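Local coordinates for protein SG7.AF (Anopheles freeborni, PDB 6XL7) that inhibits the alternative pathway of host complement, acting on the activated C3 convertase C3bBb while leaving the classical pathway unaffected, at residues R13-D18 / D68-F73; K22-Q27 / A75-A80; R38-K43 / E105-T110; T42-N47 / K112-R117. One frame throughout, in Å; residues are numbered along the deposited sequence. Where two conformers were deposited one is given.

Contact 1 (R13-D18 / D68-F73); sequences RRIDFD and DVKETF. With SO4 (sulfate ion), chain B.
K70 reaches out from helix 56-77 and donates a hydrogen bond from NZ to the backbone oxygen D16 O, 2.7 Å away. The ammonium lies in the plane of that carbonyl, at a C=O...N angle of 158°. On leaving its helix the lysine runs extended as far as CG and CD, then turns twice, with chi3 at 64° and chi4 at 62°, and this curl delivers NZ to the loop. A water adds a second link: it accepts from K70 NZ at 3.3 Å and also from the backbone D18 N, so the amine is tied to the loop at two points. The D16 carboxylate does not join in directly, since D16 OD1 stays 4.7 Å from K70 NZ.

The aliphatic part of the lysine is packed too. F17 crosses it at about a right angle, F17 CE2 coming to 3.4 Å from K70 CD, and I15 CG2 makes a looser contact with K70 CE, at 4.2 Å. F17 also leans on K30 and V33 of helix 23-46, while I15 rests on M62 and V66 of helix 56-77.

At the outer end of the segment, R13 holds a sulfate, probably from the crystallisation liquor, through both terminal nitrogens; in the conformer described, R14 NH1 adds a third bond.

The loop between helix 2-13 and helix 23-46 has no regular structure here. A buried lysine fixes this linker to the helical bundle through main-chain groups, and the nearby D16 carboxylate would probably help to stabilise its positive charge.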
# COMPACT_ATOMS: atom_id res chain seq x y z
N ARG A 13 9.50 -1.28 1.15
CA ARG A 13 10.35 -1.89 0.13
C ARG A 13 9.87 -3.30 -0.22
O ARG A 13 10.05 -3.75 -1.35
CB ARG A 13 11.81 -1.91 0.61
CG ARG A 13 12.76 -2.67 -0.30
CD ARG A 13 14.21 -2.43 0.07
NE ARG A 13 14.50 -2.63 1.49
CZ ARG A 13 14.66 -3.82 2.06
NH1 ARG A 13 14.52 -4.92 1.34
NH2 ARG A 13 14.94 -3.90 3.36
N ARG A 14 9.23 -3.98 0.73
CA ARG A 14 8.72 -5.33 0.48
C ARG A 14 7.42 -5.34 -0.32
O ARG A 14 7.00 -6.41 -0.76
CB ARG A 14 8.59 -6.09 1.81
CG ARG A 14 9.95 -6.46 2.43
CD ARG A 14 9.92 -6.50 3.96
NE ARG A 14 11.18 -6.97 4.53
CZ ARG A 14 11.43 -7.05 5.83
NH1 ARG A 14 12.60 -7.50 6.26
NH2 ARG A 14 10.52 -6.66 6.71
N ILE A 15 6.79 -4.18 -0.52
CA ILE A 15 5.62 -4.04 -1.40
C ILE A 15 6.19 -3.80 -2.79
O ILE A 15 6.49 -2.67 -3.17
CB ILE A 15 4.69 -2.92 -0.95
CG1 ILE A 15 4.03 -3.27 0.38
CG2 ILE A 15 3.63 -2.64 -2.01
CD1 ILE A 15 3.29 -2.12 1.03
N ASP A 16 6.34 -4.87 -3.55
CA ASP A 16 6.99 -4.79 -4.84
C ASP A 16 5.99 -4.47 -5.94
O ASP A 16 4.79 -4.71 -5.82
CB ASP A 16 7.73 -6.09 -5.16
CG ASP A 16 6.81 -7.29 -5.15
OD1 ASP A 16 5.71 -7.19 -4.56
OD2 ASP A 16 7.19 -8.33 -5.73
N PHE A 17 6.52 -3.92 -7.03
CA PHE A 17 5.76 -3.63 -8.23
C PHE A 17 6.42 -4.34 -9.40
O PHE A 17 7.65 -4.36 -9.51
CB PHE A 17 5.74 -2.12 -8.49
CG PHE A 17 5.06 -1.34 -7.40
CD1 PHE A 17 5.78 -0.91 -6.29
CD2 PHE A 17 3.71 -1.04 -7.47
CE1 PHE A 17 5.16 -0.19 -5.28
CE2 PHE A 17 3.09 -0.32 -6.46
CZ PHE A 17 3.81 0.10 -5.37
N ASP A 18 5.60 -4.94 -10.26
CA ASP A 18 6.10 -5.68 -11.42
C ASP A 18 6.35 -4.67 -12.54
O ASP A 18 5.41 -4.24 -13.22
CB ASP A 18 5.11 -6.76 -11.83
CG ASP A 18 5.59 -7.61 -13.01
OD1 ASP A 18 6.61 -7.27 -13.64
OD2 ASP A 18 4.94 -8.63 -13.30
N ASP A 68 -2.27 -8.08 -2.12
CA ASP A 68 -3.54 -8.63 -2.62
C ASP A 68 -4.43 -7.55 -3.23
O ASP A 68 -5.05 -7.77 -4.29
CB ASP A 68 -4.28 -9.33 -1.48
CG ASP A 68 -3.53 -10.54 -0.95
OD1 ASP A 68 -2.64 -11.06 -1.66
OD2 ASP A 68 -3.85 -10.98 0.18
N VAL A 69 -4.53 -6.40 -2.58
CA VAL A 69 -5.33 -5.30 -3.10
C VAL A 69 -4.77 -4.81 -4.43
O VAL A 69 -5.52 -4.53 -5.38
CB VAL A 69 -5.42 -4.18 -2.04
CG1 VAL A 69 -5.85 -2.86 -2.64
CG2 VAL A 69 -6.38 -4.62 -0.92
N LYS A 70 -3.44 -4.74 -4.55
CA LYS A 70 -2.82 -4.29 -5.78
C LYS A 70 -2.99 -5.31 -6.91
O LYS A 70 -3.26 -4.93 -8.05
CB LYS A 70 -1.35 -3.97 -5.52
CG LYS A 70 -0.60 -3.53 -6.76
CD LYS A 70 0.64 -2.74 -6.40
CE LYS A 70 1.65 -3.59 -5.63
NZ LYS A 70 2.14 -4.73 -6.45
N GLU A 71 -2.87 -6.61 -6.61
CA GLU A 71 -3.14 -7.61 -7.65
C GLU A 71 -4.57 -7.51 -8.14
O GLU A 71 -4.85 -7.72 -9.33
CB GLU A 71 -2.83 -9.02 -7.15
CG GLU A 71 -1.35 -9.38 -7.11
CD GLU A 71 -0.63 -9.07 -8.41
OE1 GLU A 71 -0.90 -9.73 -9.43
OE2 GLU A 71 0.23 -8.16 -8.39
N THR A 72 -5.50 -7.19 -7.23
CA THR A 72 -6.90 -7.05 -7.62
C THR A 72 -7.08 -5.85 -8.55
O THR A 72 -7.79 -5.95 -9.56
CB THR A 72 -7.76 -6.92 -6.36
OG1 THR A 72 -7.62 -8.10 -5.56
CG2 THR A 72 -9.23 -6.76 -6.71
N PHE A 73 -6.44 -4.73 -8.24
CA PHE A 73 -6.43 -3.57 -9.12
C PHE A 73 -5.86 -3.93 -10.49
O PHE A 73 -6.46 -3.60 -11.53
CB PHE A 73 -5.59 -2.48 -8.45
CG PHE A 73 -5.50 -1.20 -9.22
CD1 PHE A 73 -6.58 -0.67 -9.91
CD2 PHE A 73 -4.30 -0.48 -9.21
CE1 PHE A 73 -6.47 0.55 -10.59
CE2 PHE A 73 -4.20 0.73 -9.87
CZ PHE A 73 -5.28 1.24 -10.57
S SO4 B . 15.27 -7.63 3.94
O1 SO4 B . 16.55 -8.09 3.42
O2 SO4 B . 14.73 -8.62 4.86
O3 SO4 B . 14.33 -7.45 2.83
O4 SO4 B . 15.46 -6.36 4.64
O HOH W 1 2.44 -4.20 -9.68

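Contact 2 (K22-Q27 / A75-A80); sequences KSVYLQ and AGFSYA. With SO4 (sulfate ion), chain C.
The ring of F77 takes Y25 CB on one face: that carbon sits 3.7 Å from the ring centroid of F77, 21° off the normal, a CH-pi contact. K22 CB arrives at the edge of the same ring, 3.9 Å from F77 CZ, and V24 CG1 closes in obliquely on F77 CZ and CE1. The planes of the two aromatic rings are within 22° of parallel, but the centroids of Y25 and F77 are 5.6 Å apart and the rings are offset so far that they hardly overlap, so the tyrosine's CB carries the contact. Its ring runs on past F77 to meet Y74 edge-to-face and F73 with the planes about halfway between parallel and perpendicular.

In the helical bundle this is where the start of helix 23-46 meets the end of helix 56-77, with L92 of helix 89-113 touching V24, Y25 and F77 alike. F77 projects with CG anti to its backbone N (chi1 166°), which carries the ring across to the first turn of the other helix.

K22 is the N-cap of that helix. Just after it, S23 N and, in the conformer described, S23 OG both bind sulfate oxygen O2, at 3.0 and 2.9 Å. This sulfate, probably from the crystallisation liquor, sits at the N-terminal end of the helix, where the helix dipole would favour an anion.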
# COMPACT_ATOMS: atom_id res chain seq x y z
N LYS A 22 2.25 -2.29 -17.62
CA LYS A 22 2.14 -1.03 -18.36
C LYS A 22 2.38 0.16 -17.44
O LYS A 22 1.92 0.19 -16.30
CB LYS A 22 0.75 -0.91 -18.99
CG LYS A 22 0.47 -1.88 -20.14
CD LYS A 22 1.17 -1.44 -21.41
CE LYS A 22 0.64 -2.21 -22.62
NZ LYS A 22 1.22 -1.70 -23.90
N SER A 23 3.10 1.15 -17.97
CA SER A 23 3.47 2.31 -17.15
C SER A 23 2.25 3.06 -16.64
O SER A 23 2.27 3.59 -15.52
CB SER A 23 4.39 3.24 -17.94
OG SER A 23 5.58 2.59 -18.30
N VAL A 24 1.18 3.14 -17.43
CA VAL A 24 0.00 3.87 -16.95
C VAL A 24 -0.57 3.20 -15.71
O VAL A 24 -1.01 3.88 -14.76
CB VAL A 24 -1.04 4.07 -18.07
CG1 VAL A 24 -1.66 2.75 -18.51
CG2 VAL A 24 -2.10 5.06 -17.63
N TYR A 25 -0.57 1.86 -15.67
CA TYR A 25 -1.01 1.15 -14.48
C TYR A 25 -0.03 1.35 -13.33
O TYR A 25 -0.44 1.63 -12.19
CB TYR A 25 -1.21 -0.34 -14.79
CG TYR A 25 -1.05 -1.17 -13.55
CD1 TYR A 25 -2.10 -1.33 -12.65
CD2 TYR A 25 0.17 -1.75 -13.23
CE1 TYR A 25 -1.93 -2.04 -11.47
CE2 TYR A 25 0.35 -2.45 -12.06
CZ TYR A 25 -0.71 -2.60 -11.19
OH TYR A 25 -0.55 -3.31 -10.02
N LEU A 26 1.28 1.22 -13.60
CA LEU A 26 2.27 1.34 -12.53
C LEU A 26 2.20 2.70 -11.85
O LEU A 26 2.32 2.79 -10.62
CB LEU A 26 3.67 1.11 -13.10
CG LEU A 26 4.03 -0.34 -13.42
CD1 LEU A 26 5.34 -0.37 -14.19
CD2 LEU A 26 4.16 -1.16 -12.13
N GLN A 27 2.01 3.77 -12.63
CA GLN A 27 1.91 5.10 -12.04
C GLN A 27 0.74 5.19 -11.07
O GLN A 27 0.87 5.75 -9.98
CB GLN A 27 1.81 6.16 -13.14
CG GLN A 27 3.11 6.32 -13.93
CD GLN A 27 2.91 7.04 -15.25
OE1 GLN A 27 1.85 7.59 -15.52
NE2 GLN A 27 3.95 7.03 -16.08
N ALA A 75 -5.78 -6.85 -11.92
CA ALA A 75 -6.74 -7.69 -12.61
C ALA A 75 -7.82 -6.84 -13.28
O ALA A 75 -8.20 -7.09 -14.43
CB ALA A 75 -7.36 -8.69 -11.62
N GLY A 76 -8.32 -5.82 -12.57
CA GLY A 76 -9.35 -4.96 -13.15
C GLY A 76 -8.86 -4.11 -14.30
O GLY A 76 -9.65 -3.74 -15.17
N PHE A 77 -7.56 -3.79 -14.32
CA PHE A 77 -6.97 -3.06 -15.44
C PHE A 77 -6.79 -3.94 -16.66
O PHE A 77 -6.90 -3.46 -17.80
CB PHE A 77 -5.62 -2.51 -14.97
CG PHE A 77 -4.71 -2.02 -16.07
CD1 PHE A 77 -5.04 -0.89 -16.83
CD2 PHE A 77 -3.52 -2.66 -16.35
CE1 PHE A 77 -4.20 -0.43 -17.83
CE2 PHE A 77 -2.67 -2.20 -17.35
CZ PHE A 77 -3.01 -1.09 -18.10
N SER A 78 -6.54 -5.23 -16.44
CA SER A 78 -6.04 -6.11 -17.49
C SER A 78 -6.96 -7.31 -17.72
O SER A 78 -8.03 -7.16 -18.31
CB SER A 78 -4.59 -6.52 -17.21
OG SER A 78 -4.46 -7.28 -16.01
N TYR A 79 -6.56 -8.49 -17.26
CA TYR A 79 -7.14 -9.74 -17.73
C TYR A 79 -8.55 -10.00 -17.22
O TYR A 79 -9.23 -10.87 -17.77
CB TYR A 79 -6.22 -10.92 -17.37
CG TYR A 79 -5.94 -11.03 -15.88
CD1 TYR A 79 -6.82 -11.70 -15.03
CD2 TYR A 79 -4.79 -10.48 -15.32
CE1 TYR A 79 -6.57 -11.81 -13.69
CE2 TYR A 79 -4.53 -10.58 -13.97
CZ TYR A 79 -5.42 -11.26 -13.15
OH TYR A 79 -5.18 -11.38 -11.80
N ALA A 80 -9.01 -9.29 -16.19
CA ALA A 80 -10.38 -9.43 -15.71
C ALA A 80 -11.29 -8.28 -16.14
O ALA A 80 -12.44 -8.23 -15.70
CB ALA A 80 -10.41 -9.58 -14.19
S SO4 C . 4.43 1.07 -21.52
O1 SO4 C . 2.98 1.23 -21.49
O2 SO4 C . 4.89 0.49 -20.25
O3 SO4 C . 5.06 2.38 -21.71
O4 SO4 C . 4.80 0.17 -22.61

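Contact 3 (R38-K43 / E105-T110); sequences REPLTK and EIRGET
Apolar packing joins P40 and L41 on helix 23-46 to R107 and T110 on helix 89-113. The proline ring meets the arginine's methylene chain at about a right angle, P40 CG lying 3.6 Å from R107 CD and P40 CB nearly as close. One turn further along helix 89-113, the methyl T110 CG2 meets L41 CD1 at 4.0 Å, while the other leucine branch, L41 CD2, faces R107 CG at 4.2 Å. L41 thus spreads its two methyls over neighbouring positions on the opposing helix.

These segments belong to the bundle's long helices and run the same way, their local axes 10.7 Å apart and crossing at only -16°. Helix 56-77 packs in beside them, M62 touching both L41 and T110. Helix 23-46 is kinked here, because the proline nitrogen of P40 has no bond to the turn before.

The polar bonds of R107 and T110 do not join the two segments directly. R107 starts out extended and bends at chi3 (56°), and its NH1 bonds to Q36 O, one turn before P40, the carbonyl that a residue with an N-H at 40 would normally bond in an alpha helix. T110 OG1 turns back onto its own helix and donates to I106 O at 2.8 Å, from well above the carbonyl plane; T110 N bonds to that oxygen as well. With the hydroxyl so engaged, CG2 is the branch that faces L41.

Charged pairs stay outside the apolar seam. K43 NZ and E39 OE2 make a long, weak salt bridge of 3.3 Å along helix 23-46, and E109 pairs with K65 of helix 56-77.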
# COMPACT_ATOMS: atom_id res chain seq x y z
N ARG A 38 2.02 5.33 2.44
CA ARG A 38 3.38 5.72 2.79
C ARG A 38 3.41 7.10 3.45
O ARG A 38 4.02 7.27 4.51
CB ARG A 38 4.30 5.65 1.57
CG ARG A 38 5.78 5.66 1.94
CD ARG A 38 6.69 5.62 0.72
NE ARG A 38 6.70 4.32 0.06
CZ ARG A 38 5.99 4.04 -1.03
NH1 ARG A 38 5.20 4.96 -1.56
NH2 ARG A 38 6.05 2.83 -1.58
N GLU A 39 2.74 8.08 2.85
CA GLU A 39 2.75 9.42 3.45
C GLU A 39 2.08 9.46 4.82
O GLU A 39 2.73 9.90 5.79
CB GLU A 39 2.24 10.49 2.48
CG GLU A 39 2.06 11.83 3.15
CD GLU A 39 1.58 12.92 2.22
OE1 GLU A 39 1.14 12.61 1.09
OE2 GLU A 39 1.62 14.11 2.63
N PRO A 40 0.83 9.01 5.00
CA PRO A 40 0.23 9.12 6.34
C PRO A 40 0.91 8.27 7.39
O PRO A 40 1.04 8.72 8.54
CB PRO A 40 -1.24 8.73 6.12
CG PRO A 40 -1.27 8.05 4.81
CD PRO A 40 -0.16 8.61 3.98
N LEU A 41 1.39 7.08 7.05
CA LEU A 41 2.00 6.25 8.09
C LEU A 41 3.39 6.75 8.48
O LEU A 41 3.76 6.66 9.66
CB LEU A 41 2.03 4.77 7.68
CG LEU A 41 0.67 4.09 7.56
CD1 LEU A 41 0.87 2.66 7.06
CD2 LEU A 41 -0.08 4.09 8.89
N THR A 42 4.15 7.27 7.52
CA THR A 42 5.43 7.88 7.87
C THR A 42 5.23 9.04 8.82
O THR A 42 5.93 9.17 9.82
CB THR A 42 6.14 8.33 6.60
OG1 THR A 42 6.46 7.19 5.80
CG2 THR A 42 7.42 9.06 6.95
N LYS A 43 4.26 9.91 8.51
CA LYS A 43 3.97 11.05 9.39
C LYS A 43 3.60 10.58 10.79
O LYS A 43 3.99 11.20 11.78
CB LYS A 43 2.81 11.86 8.83
CG LYS A 43 3.02 12.57 7.52
CD LYS A 43 1.80 13.46 7.26
CE LYS A 43 1.76 14.02 5.87
NZ LYS A 43 0.65 15.00 5.71
N GLU A 105 -8.49 1.52 3.85
CA GLU A 105 -8.90 0.63 4.92
C GLU A 105 -7.70 -0.06 5.55
O GLU A 105 -7.62 -0.20 6.77
CB GLU A 105 -9.92 -0.39 4.40
CG GLU A 105 -11.21 0.26 3.94
CD GLU A 105 -12.17 -0.73 3.31
OE1 GLU A 105 -13.33 -0.34 3.03
OE2 GLU A 105 -11.77 -1.89 3.09
N ILE A 106 -6.73 -0.46 4.72
CA ILE A 106 -5.49 -1.02 5.24
C ILE A 106 -4.77 -0.01 6.12
O ILE A 106 -4.21 -0.37 7.17
CB ILE A 106 -4.59 -1.54 4.09
CG1 ILE A 106 -5.24 -2.76 3.41
CG2 ILE A 106 -3.21 -1.89 4.62
CD1 ILE A 106 -4.62 -3.07 2.05
N ARG A 107 -4.79 1.27 5.74
CA ARG A 107 -4.16 2.29 6.57
C ARG A 107 -4.77 2.30 7.97
O ARG A 107 -4.05 2.29 8.97
CB ARG A 107 -4.29 3.68 5.93
CG ARG A 107 -3.70 4.81 6.80
CD ARG A 107 -4.02 6.22 6.28
NE ARG A 107 -5.46 6.46 6.14
CZ ARG A 107 -6.09 6.52 4.97
NH1 ARG A 107 -5.41 6.38 3.83
NH2 ARG A 107 -7.40 6.74 4.94
N GLY A 108 -6.10 2.33 8.05
CA GLY A 108 -6.75 2.36 9.35
C GLY A 108 -6.45 1.12 10.18
O GLY A 108 -6.22 1.21 11.39
N GLU A 109 -6.45 -0.05 9.54
CA GLU A 109 -6.15 -1.28 10.27
C GLU A 109 -4.71 -1.28 10.77
O GLU A 109 -4.45 -1.65 11.92
CB GLU A 109 -6.40 -2.48 9.36
CG GLU A 109 -7.86 -2.63 8.94
CD GLU A 109 -8.05 -3.43 7.65
OE1 GLU A 109 -7.08 -4.05 7.17
OE2 GLU A 109 -9.18 -3.42 7.13
N THR A 110 -3.78 -0.85 9.92
CA THR A 110 -2.37 -0.81 10.30
C THR A 110 -2.13 0.17 11.44
O THR A 110 -1.36 -0.12 12.37
CB THR A 110 -1.52 -0.46 9.07
OG1 THR A 110 -1.76 -1.44 8.05
CG2 THR A 110 -0.02 -0.43 9.41

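Contact 4 (T42-N47 / K112-R117); sequences TKKVLN and KCLTTR
L114 CD1 is the atom that V45 and K44 both touch: V45 CG1 lies 3.7 Å from it, and K44 CD sits 4.2 Å from the same methyl. The leucine and valine side chains cross at about a right angle, methyl against methyl.

L114 adopts an unusual first torsion, chi1 -112°, well off a staggered position. Beyond that its chain is extended, and the combination puts CD1 against V45 and K44. V45 has a regular conformation. With chi1 at -52°, CG1 lies beside the backbone N and points at the leucine, whereas CG2 falls between the backbone N and the carbonyl carbon. K44 stretches fully out as far as CE and bends only at the last torsion, chi4 70°, so it is methylene carbon, not the amine, that lies by L114.

N47 ND2 and N47 N both donate to K44 O, at 3.1 and 3.2 Å, from one face of the carbonyl, ND2 from well above its plane. The amide of N47 is thereby turned back onto its own segment and takes no part in the packing against L114.

V45 also packs on H4 and V5 of helix 2-13, and its backbone bonds to A1. The neighbour of L114, C113, forms the disulfide to C58. L114 lies between the weakly bonded end of helix 89-113 and the short, weakly bonded strand 115-116, which pairs antiparallel with strand 53-54, and its side chain packs between helix 23-46 and L59 of helix 56-77, beside Y48.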
# COMPACT_ATOMS: atom_id res chain seq x y z
N THR A 42 4.15 7.27 7.52
CA THR A 42 5.43 7.88 7.87
C THR A 42 5.23 9.04 8.82
O THR A 42 5.93 9.17 9.82
CB THR A 42 6.14 8.33 6.60
OG1 THR A 42 6.46 7.19 5.80
CG2 THR A 42 7.42 9.06 6.95
N LYS A 43 4.26 9.91 8.51
CA LYS A 43 3.97 11.05 9.39
C LYS A 43 3.60 10.58 10.79
O LYS A 43 3.99 11.20 11.78
CB LYS A 43 2.81 11.86 8.83
CG LYS A 43 3.02 12.57 7.52
CD LYS A 43 1.80 13.46 7.26
CE LYS A 43 1.76 14.02 5.87
NZ LYS A 43 0.65 15.00 5.71
N LYS A 44 2.84 9.49 10.88
CA LYS A 44 2.42 8.98 12.19
C LYS A 44 3.62 8.53 13.01
O LYS A 44 3.78 8.93 14.18
CB LYS A 44 1.45 7.83 11.97
CG LYS A 44 0.85 7.22 13.23
CD LYS A 44 -0.22 6.20 12.83
CE LYS A 44 -0.84 5.47 14.01
NZ LYS A 44 -1.71 6.35 14.84
N VAL A 45 4.48 7.69 12.43
CA VAL A 45 5.57 7.11 13.22
C VAL A 45 6.68 8.10 13.49
O VAL A 45 7.45 7.89 14.44
CB VAL A 45 6.12 5.81 12.60
CG1 VAL A 45 5.00 4.82 12.31
CG2 VAL A 45 6.99 6.10 11.36
N LEU A 46 6.78 9.16 12.70
CA LEU A 46 7.75 10.19 13.00
C LEU A 46 7.59 10.71 14.42
O LEU A 46 8.59 11.03 15.07
CB LEU A 46 7.60 11.33 11.98
CG LEU A 46 8.68 12.40 11.90
CD1 LEU A 46 10.06 11.77 11.81
CD2 LEU A 46 8.38 13.26 10.69
N ASN A 47 6.35 10.76 14.93
CA ASN A 47 6.04 11.30 16.25
C ASN A 47 6.51 10.43 17.40
O ASN A 47 6.60 10.92 18.53
CB ASN A 47 4.52 11.47 16.43
CG ASN A 47 3.91 12.48 15.48
OD1 ASN A 47 4.00 13.69 15.71
ND2 ASN A 47 3.26 12.00 14.43
N LYS A 112 -4.00 0.87 13.86
CA LYS A 112 -4.44 0.29 15.13
C LYS A 112 -3.42 -0.67 15.72
O LYS A 112 -3.36 -0.83 16.94
CB LYS A 112 -5.79 -0.41 14.96
CG LYS A 112 -6.97 0.53 14.73
CD LYS A 112 -8.26 -0.27 14.56
CE LYS A 112 -9.48 0.64 14.48
NZ LYS A 112 -9.41 1.55 13.30
N CYS A 113 -2.61 -1.33 14.88
CA CYS A 113 -1.71 -2.38 15.36
C CYS A 113 -0.24 -1.99 15.34
O CYS A 113 0.60 -2.82 15.70
CB CYS A 113 -1.92 -3.70 14.58
SG CYS A 113 -1.69 -3.71 12.74
N LEU A 114 0.08 -0.75 14.96
CA LEU A 114 1.46 -0.41 14.61
C LEU A 114 2.42 -0.55 15.79
O LEU A 114 3.54 -1.04 15.62
CB LEU A 114 1.53 1.00 14.05
CG LEU A 114 1.86 1.17 12.57
CD1 LEU A 114 2.04 2.65 12.28
CD2 LEU A 114 3.10 0.38 12.19
N THR A 115 2.02 -0.12 16.99
CA THR A 115 2.93 -0.14 18.13
C THR A 115 2.64 -1.32 19.06
O THR A 115 1.52 -1.84 19.13
CB THR A 115 2.89 1.18 18.91
OG1 THR A 115 1.59 1.36 19.49
CG2 THR A 115 3.21 2.34 18.00
N THR A 116 3.67 -1.71 19.80
CA THR A 116 3.56 -2.81 20.76
C THR A 116 4.40 -2.47 21.99
O THR A 116 4.97 -1.39 22.09
CB THR A 116 3.95 -4.14 20.08
OG1 THR A 116 3.62 -5.22 20.95
CG2 THR A 116 5.43 -4.18 19.74
N ARG A 117 4.45 -3.39 22.96
CA ARG A 117 5.23 -3.16 24.17
C ARG A 117 6.69 -3.48 23.94
O ARG A 117 7.06 -4.26 23.06
CB ARG A 117 4.81 -4.11 25.29
CG ARG A 117 3.37 -4.16 25.64
CD ARG A 117 3.21 -5.23 26.69
NE ARG A 117 1.87 -5.24 27.25
CZ ARG A 117 1.51 -6.02 28.26
NH1 ARG A 117 2.40 -6.83 28.83
NH2 ARG A 117 0.27 -5.97 28.73

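Overall arrangement
Contacts 2, 3 and 4 follow helix 23-46 from its start to its end, contacts 2 and 4 lying about 32 Å apart between centres. Contact 3 joins that helix to helix 89-113, and contact 4 continues it onto the chain past the latter's end, L41 CD2 touching L114 CD1. Contacts 1 and 2 share helix 56-77 and meet through Y25, which packs on K70 and F73. Contacts 1 and 3 lie nearest the middle of the chain, yet each is only partly buried; contact 2 lies farther out, partly buried with K22 exposed, and contact 4 is small but buried. An irregular linker is held by a lysine's polar bonds, whereas contacts 2, 3 and 4 rest on apolar packing.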